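Local coordinates for protein aspartate aminotransferase (PDB 3MEB) that probably catalyses the pyridoxal-phosphate-dependent transfer of the amino group of L-aspartate to 2-oxoglutarate, yielding oxaloacetate and L-glutamate, at residues S131-I134 and G135-L139; E226-P229 and I230-K234; S354-I357 and H358-R361. All blocks are in the same frame, centred on the assembly; numbering follows the deposited sequence.

In the fold
The three contacts are local, each joining successive turns of a single helix and closing no loop. Along the chain they lie in series, none nesting within or crossing another. Contact 1 comes first, on helix 127-142, which begins at the cofactor site and packs against the central mixed sheet. Contact 2 lies on helix 221-234, the crossover between parallel strands 204-208 and 237-242 of that sheet; its centre is about 23 Å from that of contact 1. Contact 3 belongs to the long helix 340-370, on the other side of the chain's centre from contact 1, where Arg361 reaches helix 384-387 and strand 392-394, and Arg356 reaches Arg60, far earlier in the chain, and Leu425.

Contact 1. Residues S131-I134 and G135-L139; sequences SLHI and GFEFL
Leu132 and Phe136 run alongside each other, one turn apart, on helix 127-142 of this fold-type I aminotransferase. The helix starts at the cofactor-binding residues Ser127, Gly128 and Thr129, and the Leu132 side chain itself comes within about 4 Å of the bound pyridoxal phosphate. Regular i to i+4 α-helical bonding satisfies the main chain: Gly135 N reaches Ser131 O at 2.9 Å, Phe136 N meets Leu132 O at 2.7 Å, and Glu137 N meets His133 O at 3.0 Å. The fourth bond, from Phe138 N to Ile134 O (2.7 Å), is more bent, with 146° at the hydrogen; Ile134 O also accepts from Gln317 NE2, so two donors grip it. Ser131 OG is hydrogen-bonded back to Ser127 O.

The buried polar ends of His133 and Glu137 find partners outside the two segments. With CG anti to the backbone N (chi1 175°) and an extended chain, Glu137 carries its carboxylate out to where OE1 accepts a hydrogen bond from Gln317 NE2 and forms a salt bridge with Lys164 NZ of the second subunit. That same lysine is hydrogen-bonded to His133 NE2, so it ties this helix across the dimer interface. Leu132 CD2 makes an apolar contact with Phe136 CE1 at 3.8 Å, and the methyl Ile134 CD1 sits 3.9 Å from the carboxylate oxygen Glu137 OE1.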
loop_
_atom_site.group_PDB
_atom_site.type_symbol
_atom_site.label_atom_id
_atom_site.label_comp_id
_atom_site.label_asym_id
_atom_site.label_seq_id
_atom_site.Cartn_x
_atom_site.Cartn_y
_atom_site.Cartn_z
ATOM N N SER A 131 -5.856 5.922 -2.303
ATOM C CA SER A 131 -7.008 6.159 -3.198
ATOM C C SER A 131 -6.736 7.394 -4.075
ATOM O O SER A 131 -6.948 7.340 -5.284
ATOM C CB SER A 131 -8.295 6.258 -2.394
ATOM O OG SER A 131 -8.575 5.054 -1.702
ATOM N N LEU A 132 -6.170 8.460 -3.493
ATOM C CA LEU A 132 -5.807 9.668 -4.255
ATOM C C LEU A 132 -4.733 9.384 -5.259
ATOM O O LEU A 132 -4.819 9.837 -6.384
ATOM C CB LEU A 132 -5.306 10.792 -3.328
ATOM C CG LEU A 132 -6.321 11.379 -2.326
ATOM C CD1 LEU A 132 -5.612 11.991 -1.119
ATOM C CD2 LEU A 132 -7.312 12.404 -3.033
ATOM N N HIS A 133 -3.668 8.721 -4.826
ATOM C CA HIS A 133 -2.632 8.315 -5.751
ATOM C C HIS A 133 -3.205 7.627 -7.007
ATOM O O HIS A 133 -2.950 8.074 -8.128
ATOM C CB HIS A 133 -1.555 7.441 -5.090
ATOM C CG HIS A 133 -0.581 6.870 -6.066
ATOM N ND1 HIS A 133 0.340 7.645 -6.743
ATOM C CD2 HIS A 133 -0.403 5.602 -6.504
ATOM C CE1 HIS A 133 1.034 6.878 -7.565
ATOM N NE2 HIS A 133 0.598 5.635 -7.446
ATOM N N ILE A 134 -3.943 6.551 -6.793
ATOM C CA ILE A 134 -4.450 5.724 -7.898
ATOM C C ILE A 134 -5.476 6.491 -8.739
ATOM O O ILE A 134 -5.476 6.381 -9.976
ATOM C CB ILE A 134 -5.045 4.377 -7.401
ATOM C CG1 ILE A 134 -3.928 3.496 -6.831
ATOM C CG2 ILE A 134 -5.765 3.626 -8.557
ATOM C CD1 ILE A 134 -2.893 3.021 -7.882
ATOM N N GLY A 135 -6.286 7.311 -8.072
ATOM C CA GLY A 135 -7.294 8.104 -8.755
ATOM C C GLY A 135 -6.676 9.253 -9.564
ATOM O O GLY A 135 -7.042 9.479 -10.731
ATOM N N PHE A 136 -5.674 9.920 -8.995
ATOM C CA PHE A 136 -4.900 10.941 -9.748
ATOM C C PHE A 136 -4.245 10.341 -11.006
ATOM O O PHE A 136 -4.317 10.911 -12.130
ATOM C CB PHE A 136 -3.820 11.563 -8.858
ATOM C CG PHE A 136 -4.322 12.557 -7.846
ATOM C CD1 PHE A 136 -5.663 12.629 -7.478
ATOM C CD2 PHE A 136 -3.422 13.407 -7.208
ATOM C CE1 PHE A 136 -6.084 13.533 -6.501
ATOM C CE2 PHE A 136 -3.848 14.295 -6.237
ATOM C CZ PHE A 136 -5.168 14.355 -5.888
ATOM N N GLU A 137 -3.571 9.209 -10.828
ATOM C CA GLU A 137 -2.929 8.525 -11.928
ATOM C C GLU A 137 -3.963 8.012 -12.932
ATOM O O GLU A 137 -3.749 8.086 -14.146
ATOM C CB GLU A 137 -2.072 7.355 -11.429
ATOM C CG GLU A 137 -1.456 6.514 -12.528
ATOM C CD GLU A 137 -0.714 5.309 -11.986
ATOM O OE1 GLU A 137 -1.254 4.568 -11.103
ATOM O OE2 GLU A 137 0.403 5.068 -12.479
ATOM N N PHE A 138 -5.091 7.533 -12.438
ATOM C CA PHE A 138 -6.180 7.065 -13.322
ATOM C C PHE A 138 -6.572 8.164 -14.321
ATOM O O PHE A 138 -6.685 7.940 -15.513
ATOM C CB PHE A 138 -7.371 6.640 -12.462
ATOM C CG PHE A 138 -8.588 6.183 -13.248
ATOM C CD1 PHE A 138 -8.746 4.846 -13.581
ATOM C CD2 PHE A 138 -9.595 7.071 -13.571
ATOM C CE1 PHE A 138 -9.894 4.399 -14.282
ATOM C CE2 PHE A 138 -10.740 6.638 -14.286
ATOM C CZ PHE A 138 -10.886 5.297 -14.640
ATOM N N LEU A 139 -6.781 9.367 -13.813
ATOM C CA LEU A 139 -7.193 10.474 -14.660
ATOM C C LEU A 139 -6.053 11.001 -15.508
ATOM O O LEU A 139 -6.278 11.378 -16.678
ATOM C CB LEU A 139 -7.807 11.600 -13.805
ATOM C CG LEU A 139 -9.122 11.267 -13.079
ATOM C CD1 LEU A 139 -9.552 12.388 -12.159
ATOM C CD2 LEU A 139 -10.225 10.900 -14.101
#

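Contact 2. Residues E226-P229 and I230-K234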
loop_
_atom_site.group_PDB
_atom_site.type_symbol
_atom_site.label_atom_id
_atom_site.label_comp_id
_atom_site.label_asym_id
_atom_site.label_seq_id
_atom_site.Cartn_x
_atom_site.Cartn_y
_atom_site.Cartn_z
ATOM N N GLU A 226 -25.321 25.771 -5.916
ATOM C CA GLU A 226 -24.903 26.755 -6.920
ATOM C C GLU A 226 -23.793 26.225 -7.845
ATOM O O GLU A 226 -23.730 26.604 -9.004
ATOM C CB GLU A 226 -24.395 28.023 -6.255
ATOM C CG GLU A 226 -25.474 28.956 -5.682
ATOM C CD GLU A 226 -24.917 30.336 -5.438
ATOM O OE1 GLU A 226 -24.841 30.749 -4.283
ATOM O OE2 GLU A 226 -24.487 30.984 -6.402
ATOM N N LEU A 227 -22.904 25.404 -7.306
ATOM C CA LEU A 227 -21.792 24.845 -8.079
ATOM C C LEU A 227 -22.304 23.794 -9.065
ATOM O O LEU A 227 -21.792 23.682 -10.188
ATOM C CB LEU A 227 -20.687 24.285 -7.169
ATOM C CG LEU A 227 -19.943 25.299 -6.303
ATOM C CD1 LEU A 227 -18.981 24.569 -5.350
ATOM C CD2 LEU A 227 -19.169 26.286 -7.148
ATOM N N LEU A 228 -23.371 23.081 -8.683
ATOM C CA LEU A 228 -23.955 22.026 -9.532
ATOM C C LEU A 228 -24.146 22.410 -11.024
ATOM O O LEU A 228 -23.566 21.784 -11.900
ATOM C CB LEU A 228 -25.265 21.500 -8.911
ATOM C CG LEU A 228 -26.003 20.394 -9.667
ATOM C CD1 LEU A 228 -25.062 19.202 -9.800
ATOM C CD2 LEU A 228 -27.355 20.003 -9.000
ATOM N N PRO A 229 -24.960 23.424 -11.324
ATOM C CA PRO A 229 -25.142 23.795 -12.735
ATOM C C PRO A 229 -23.859 24.245 -13.485
ATOM O O PRO A 229 -23.800 24.101 -14.712
ATOM C CB PRO A 229 -26.138 24.957 -12.665
ATOM C CG PRO A 229 -25.937 25.512 -11.262
ATOM C CD PRO A 229 -25.749 24.299 -10.439
ATOM N N ILE A 230 -22.869 24.794 -12.767
ATOM C CA ILE A 230 -21.619 25.219 -13.386
ATOM C C ILE A 230 -20.877 23.938 -13.832
ATOM O O ILE A 230 -20.360 23.834 -14.944
ATOM C CB ILE A 230 -20.697 25.989 -12.382
ATOM C CG1 ILE A 230 -21.337 27.287 -11.881
ATOM C CG2 ILE A 230 -19.333 26.307 -13.004
ATOM C CD1 ILE A 230 -20.586 27.879 -10.679
ATOM N N MET A 231 -20.850 22.961 -12.936
ATOM C CA MET A 231 -20.194 21.683 -13.172
ATOM C C MET A 231 -20.851 20.932 -14.327
ATOM O O MET A 231 -20.151 20.336 -15.161
ATOM C CB MET A 231 -20.227 20.841 -11.885
ATOM C CG MET A 231 -19.436 21.428 -10.738
ATOM S SD MET A 231 -17.644 21.385 -10.914
ATOM C CE MET A 231 -17.282 19.629 -10.974
ATOM N N LYS A 232 -22.181 20.975 -14.375
ATOM C CA LYS A 232 -22.959 20.369 -15.465
ATOM C C LYS A 232 -22.684 21.101 -16.771
ATOM O O LYS A 232 -22.370 20.471 -17.775
ATOM C CB LYS A 232 -24.470 20.432 -15.185
ATOM C CG LYS A 232 -25.004 19.475 -14.067
ATOM C CD LYS A 232 -24.951 18.019 -14.488
ATOM C CE LYS A 232 -25.967 17.666 -15.566
ATOM N NZ LYS A 232 -25.530 16.364 -16.184
ATOM N N GLU A 233 -22.800 22.429 -16.743
ATOM C CA GLU A 233 -22.625 23.255 -17.949
ATOM C C GLU A 233 -21.234 23.123 -18.545
ATOM O O GLU A 233 -21.082 23.033 -19.762
ATOM C CB GLU A 233 -22.894 24.736 -17.646
ATOM C CG GLU A 233 -22.469 25.674 -18.792
ATOM C CD GLU A 233 -22.778 27.138 -18.524
ATOM O OE1 GLU A 233 -23.372 27.469 -17.465
ATOM O OE2 GLU A 233 -22.430 27.961 -19.394
ATOM N N LYS A 234 -20.220 23.119 -17.682
ATOM C CA LYS A 234 -18.817 23.005 -18.107
ATOM C C LYS A 234 -18.308 21.553 -18.284
ATOM O O LYS A 234 -17.159 21.336 -18.705
ATOM C CB LYS A 234 -17.927 23.707 -17.072
ATOM C CG LYS A 234 -18.239 25.169 -16.851
ATOM C CD LYS A 234 -17.730 26.003 -18.035
ATOM C CE LYS A 234 -16.209 26.001 -18.127
ATOM N NZ LYS A 234 -15.669 27.160 -18.916
#
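Leu227 and Ile230 cross obliquely on the flank of helix 221-234 that faces helix 189-198; helix 221-234 is the crossover helix of a right-handed β-α-β unit that joins parallel strands 204-208 and 237-242. Their ends meet methyl to methyl, Leu227 CD2 standing 4.1 Å from Ile230 CD1. Ile230 holds CG1 beside its backbone N and is extended beyond it (chi2 167°), which lays the long branch against the preceding turn, where CD1 is 3.8 Å from Glu226 O. Helix 189-198 covers this side, receiving Ile230 on Ile196 and Gln197, while Glu226 OE2 forms a salt bridge with Lys193.

Met231 is placed differently. Its CG rests 3.3 Å from Leu227 O, and bends at chi2 and chi3 then lead the sulfur end off the preceding turn; beyond the contact the side chain packs on Phe262 of helix 257-264, as does Leu228. A looser apolar approach links Leu228 to the aliphatic part of Lys232, with CD1 of the leucine 4.3 Å from CG of the lysine, beyond which the bent lysine chain turns off the preceding turn.

Proline shapes the backbone beneath these side chains. Pro229 N has no hydrogen to give to the turn before, and the helix is kinked there. Two residues earlier in the chain, Leu227 O takes two donors: Met231 N at 3.0 Å and Ile230 N in a weak bond bent to 123°. Lys232 N bonds Leu228 O in regular fashion. Glu233 N meets Pro229 O at 2.8 Å without sitting on a lone pair of that oxygen, and Glu233 CB comes to 3.1 Å from the same Pro229 O.

Contact 3. Residues S354-I357 and H358-R361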
loop_
_atom_site.group_PDB
_atom_site.type_symbol
_atom_site.label_atom_id
_atom_site.label_comp_id
_atom_site.label_asym_id
_atom_site.label_seq_id
_atom_site.Cartn_x
_atom_site.Cartn_y
_atom_site.Cartn_z
ATOM N N SER A 354 -17.742 12.772 17.706
ATOM C CA SER A 354 -18.094 14.149 17.312
ATOM C C SER A 354 -18.498 14.957 18.537
ATOM O O SER A 354 -18.199 16.144 18.656
ATOM C CB SER A 354 -19.267 14.151 16.302
ATOM O OG SER A 354 -19.562 15.474 15.857
ATOM N N ALA A 355 -19.216 14.310 19.436
ATOM C CA ALA A 355 -19.731 14.969 20.609
ATOM C C ALA A 355 -18.571 15.403 21.506
ATOM O O ALA A 355 -18.578 16.526 22.042
ATOM C CB ALA A 355 -20.742 14.071 21.362
ATOM N N ARG A 356 -17.558 14.553 21.654
ATOM C CA ARG A 356 -16.424 14.939 22.514
ATOM C C ARG A 356 -15.654 16.131 21.941
ATOM O O ARG A 356 -15.208 17.032 22.683
ATOM C CB ARG A 356 -15.487 13.769 22.807
ATOM C CG ARG A 356 -14.747 13.963 24.128
ATOM C CD ARG A 356 -13.700 12.887 24.409
ATOM N NE ARG A 356 -12.462 13.099 23.646
ATOM C CZ ARG A 356 -11.577 14.070 23.853
ATOM N NH1 ARG A 356 -10.518 14.158 23.058
ATOM N NH2 ARG A 356 -11.765 14.993 24.798
ATOM N N ILE A 357 -15.526 16.143 20.634
ATOM C CA ILE A 357 -14.859 17.209 19.942
ATOM C C ILE A 357 -15.596 18.525 20.178
ATOM O O ILE A 357 -14.972 19.522 20.495
ATOM C CB ILE A 357 -14.725 16.909 18.439
ATOM C CG1 ILE A 357 -13.715 15.767 18.221
ATOM C CG2 ILE A 357 -14.279 18.170 17.677
ATOM C CD1 ILE A 357 -13.713 15.249 16.766
ATOM N N HIS A 358 -16.917 18.510 20.036
ATOM C CA HIS A 358 -17.692 19.701 20.325
ATOM C C HIS A 358 -17.504 20.173 21.765
ATOM O O HIS A 358 -17.273 21.342 21.998
ATOM C CB HIS A 358 -19.168 19.507 19.938
ATOM C CG HIS A 358 -19.397 19.663 18.471
ATOM N ND1 HIS A 358 -19.211 20.865 17.824
ATOM C CD2 HIS A 358 -19.753 18.770 17.519
ATOM C CE1 HIS A 358 -19.450 20.707 16.536
ATOM N NE2 HIS A 358 -19.782 19.444 16.327
ATOM N N ARG A 359 -17.586 19.283 22.734
ATOM C CA ARG A 359 -17.373 19.678 24.132
ATOM C C ARG A 359 -15.986 20.311 24.378
ATOM O O ARG A 359 -15.871 21.252 25.154
ATOM C CB ARG A 359 -17.565 18.473 25.070
ATOM C CG ARG A 359 -19.019 18.063 25.184
ATOM C CD ARG A 359 -19.272 17.113 26.367
ATOM N NE ARG A 359 -18.494 15.869 26.248
ATOM C CZ ARG A 359 -18.888 14.787 25.566
ATOM N NH1 ARG A 359 -20.064 14.765 24.935
ATOM N NH2 ARG A 359 -18.118 13.711 25.524
ATOM N N MET A 360 -14.964 19.816 23.677
ATOM C CA MET A 360 -13.625 20.397 23.742
ATOM C C MET A 360 -13.546 21.755 23.038
ATOM O O MET A 360 -12.864 22.634 23.489
ATOM C CB MET A 360 -12.584 19.440 23.162
ATOM C CG MET A 360 -12.335 18.167 23.990
ATOM S SD MET A 360 -11.883 18.407 25.717
ATOM C CE MET A 360 -13.511 18.525 26.493
ATOM N N ARG A 361 -14.246 21.930 21.939
ATOM C CA ARG A 361 -14.367 23.257 21.331
ATOM C C ARG A 361 -14.939 24.274 22.327
ATOM O O ARG A 361 -14.366 25.344 22.531
ATOM C CB ARG A 361 -15.255 23.185 20.106
ATOM C CG ARG A 361 -14.606 22.481 18.909
ATOM C CD ARG A 361 -15.557 22.459 17.697
ATOM N NE ARG A 361 -14.932 21.748 16.593
ATOM C CZ ARG A 361 -13.856 22.173 15.933
ATOM N NH1 ARG A 361 -13.249 23.313 16.251
ATOM N NH2 ARG A 361 -13.364 21.440 14.955
#
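Arg359, with CG set beside its backbone N (chi1 -72°) and a bend at chi3, folds its guanidinium back over the preceding turn, where Ala355 O and Arg356 CA lie over one face. Arg356 starts the other way, CG anti to N (chi1 -154°), then bends at chi3 to bring NH2 3.3 Å from Met360 CG and 3.5 Å from Met360 SD. The two arginines cross at about a right angle, their guanidinium planes 59° apart, and Arg359 NH2 touches the aliphatic Arg356 CG at 3.7 Å. Ile357 and Arg361 run side by side, with CG2 of the isoleucine 3.8 Å from NE of the arginine.

These turns belong to helix 340-370, the long helix that, as in related aminotransferases, connects the cofactor-binding and small domains. Arg356 NH1 and NH2 bond to Arg60 O and Leu425 O; Arg361 reaches Ile385 O, Gly390 O, Phe392 O and Thr393 OG1. The chemistry implies that these two buried cations are hydrogen-bonded to several main-chain carbonyls, whose dipoles, with Glu62 beside Arg356, probably offset part of their charge, while the methionine and isoleucine pack beside them.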